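Local coordinates for protein trichothecene 3-O-acetyltransferase (Gibberella zeae, PDB 2RKV) that transfers an acetyl group from acetyl coenzyme A to the 3-hydroxyl of trichothecene mycotoxins, as a member of the BAHD acyltransferase superfamily, at residues S30-S33 / Q34-T37. Sequence-based numbering, arbitrary orientation. Where two conformers were deposited one is given.
Sequences SDSS and QYPT
Two overlapping type I beta turns join Asp31 to Gln34 and Ser32 to Tyr35, with Gln34 N to Asp31 O at 3.0 Å and Tyr35 N to Ser32 O at 3.2 Å. Both bonds are nearly straight at hydrogen. They lead the chain from the loop after strand 20-28 into helix 35-52. An Asx turn starts the winding: Asp31 OD1 accepts from Ser33 N at 2.9 Å, on the anti side of the carboxylate and close to its plane. The Asp31 carboxylate swings there with CG opposite its own backbone N (chi1 -162°). The aliphatic part of Gln34 runs past the Asp31 carbonyl, Gln34 CG lying 3.3 Å from Asp31 O. Pro36 sets its ring carbon CD near Ser33 O. A water donates to that same oxygen and accepts from Thr37 N, so a water takes the place of a direct bond between Ser33 O and Thr37 N. Tyr35 is the buried member. Its ring stacks with Phe143, and its hydroxyl hydrogen-bonds to Gly147 O, which ties the helix start to the hairpin of strands 137-144 and 147-155. The Ser32 hydroxyl, hydrogen-bonded to Arg90, lies at the edge of this ring, in its plane, with Ser32 OG 3.5 Å from Tyr35 CE2. A second water donates to Tyr35 OH at 2.8 Å and holds Ser32 OG only weakly.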
ATOM      1  N   SER A  30      -3.757 -29.092  -3.142  1.00 13.16           N
ATOM      2  CA  SER A  30      -3.277 -30.473  -3.111  0.50 13.21           C
ATOM      3  C   SER A  30      -3.482 -31.217  -4.430  1.00 13.13           C
ATOM      4  O   SER A  30      -2.612 -31.980  -4.862  1.00 13.72           O
ATOM      5  CB  SER A  30      -3.937 -31.241  -1.967  0.50 13.53           C
ATOM      6  OG  SER A  30      -3.445 -32.568  -1.909  0.50 13.90           O
ATOM      7  N   ASP A  31      -4.629 -30.984  -5.059  1.00 12.52           N
ATOM      8  CA  ASP A  31      -5.037 -31.741  -6.243  1.00 12.00           C
ATOM      9  C   ASP A  31      -5.716 -30.813  -7.248  1.00 11.71           C
ATOM     10  O   ASP A  31      -6.603 -30.027  -6.877  1.00 11.06           O
ATOM     11  CB  ASP A  31      -6.013 -32.846  -5.815  1.00 11.74           C
ATOM     12  CG  ASP A  31      -6.171 -33.948  -6.854  1.00 13.91           C
ATOM     13  OD1 ASP A  31      -6.510 -33.665  -8.028  1.00 13.76           O
ATOM     14  OD2 ASP A  31      -5.967 -35.118  -6.472  1.00 15.45           O
ATOM     15  N   SER A  32      -5.308 -30.916  -8.513  1.00 11.47           N
ATOM     16  CA  SER A  32      -5.925 -30.133  -9.591  1.00 11.69           C
ATOM     17  C   SER A  32      -7.434 -30.350  -9.725  1.00 11.02           C
ATOM     18  O   SER A  32      -8.128 -29.520 -10.317  1.00 11.18           O
ATOM     19  CB  SER A  32      -5.250 -30.417 -10.931  1.00 11.69           C
ATOM     20  OG  SER A  32      -4.008 -29.733 -11.031  1.00 12.11           O
ATOM     21  N   SER A  33      -7.942 -31.456  -9.176  1.00 11.27           N
ATOM     22  CA  SER A  33      -9.395 -31.695  -9.146  1.00 11.08           C
ATOM     23  C   SER A  33     -10.168 -30.584  -8.417  1.00 11.13           C
ATOM     24  O   SER A  33     -11.384 -30.467  -8.581  1.00 12.16           O
ATOM     25  CB  SER A  33      -9.712 -33.046  -8.508  1.00 11.56           C
ATOM     26  OG  SER A  33      -9.396 -33.057  -7.128  1.00 11.83           O
ATOM     27  N   GLN A  34      -9.456 -29.786  -7.624  1.00 11.06           N
ATOM     28  CA  GLN A  34     -10.075 -28.746  -6.799  1.00 11.17           C
ATOM     29  C   GLN A  34     -10.340 -27.427  -7.525  1.00 11.12           C
ATOM     30  O   GLN A  34     -11.140 -26.609  -7.051  1.00 11.57           O
ATOM     31  CB  GLN A  34      -9.196 -28.463  -5.588  1.00 11.28           C
ATOM     32  CG  GLN A  34      -9.059 -29.622  -4.638  1.00 11.95           C
ATOM     33  CD  GLN A  34      -7.978 -29.367  -3.614  1.00 14.03           C
ATOM     34  OE1 GLN A  34      -7.991 -28.347  -2.923  1.00 17.25           O
ATOM     35  NE2 GLN A  34      -7.024 -30.275  -3.522  1.00 13.60           N
ATOM     36  N   TYR A  35      -9.677 -27.198  -8.657  1.00 10.68           N
ATOM     37  CA  TYR A  35      -9.774 -25.882  -9.304  1.00 10.71           C
ATOM     38  C   TYR A  35     -11.185 -25.463  -9.763  1.00 10.80           C
ATOM     39  O   TYR A  35     -11.565 -24.315  -9.546  1.00 10.64           O
ATOM     40  CB  TYR A  35      -8.747 -25.705 -10.433  1.00 10.92           C
ATOM     41  CG  TYR A  35      -7.300 -25.650  -9.965  1.00 10.98           C
ATOM     42  CD1 TYR A  35      -6.829 -24.586  -9.171  1.00 10.85           C
ATOM     43  CD2 TYR A  35      -6.399 -26.639 -10.340  1.00 11.93           C
ATOM     44  CE1 TYR A  35      -5.486 -24.530  -8.767  1.00 11.01           C
ATOM     45  CE2 TYR A  35      -5.069 -26.604  -9.932  1.00 12.27           C
ATOM     46  CZ  TYR A  35      -4.618 -25.556  -9.150  1.00 10.56           C
ATOM     47  OH  TYR A  35      -3.293 -25.536  -8.764  1.00 11.48           O
ATOM     48  N   PRO A  36     -11.960 -26.373 -10.409  1.00 10.70           N
ATOM     49  CA  PRO A  36     -13.301 -25.910 -10.828  1.00 11.23           C
ATOM     50  C   PRO A  36     -14.156 -25.337  -9.681  1.00 11.21           C
ATOM     51  O   PRO A  36     -14.807 -24.296  -9.857  1.00 11.77           O
ATOM     52  CB  PRO A  36     -13.939 -27.175 -11.404  1.00 11.44           C
ATOM     53  CG  PRO A  36     -12.757 -27.942 -11.945  1.00 10.55           C
ATOM     54  CD  PRO A  36     -11.705 -27.755 -10.859  1.00 11.48           C
ATOM     55  N   THR A  37     -14.127 -25.994  -8.519  1.00 11.38           N
ATOM     56  CA  THR A  37     -14.896 -25.529  -7.356  1.00 11.78           C
ATOM     57  C   THR A  37     -14.300 -24.257  -6.751  1.00 11.04           C
ATOM     58  O   THR A  37     -15.042 -23.367  -6.302  1.00 11.03           O
ATOM     59  CB  THR A  37     -15.092 -26.655  -6.314  1.00 12.27           C
ATOM     60  OG1 THR A  37     -15.877 -27.699  -6.911  1.00 14.53           O
ATOM     61  CG2 THR A  37     -15.831 -26.145  -5.081  1.00 13.48           C
TER
HETATM   62  O   HOH W   1      -1.666 -27.795  -9.324  1.00 13.23           O
HETATM   63  O   HOH W   2     -13.614 -28.886  -8.263  1.00 11.83           O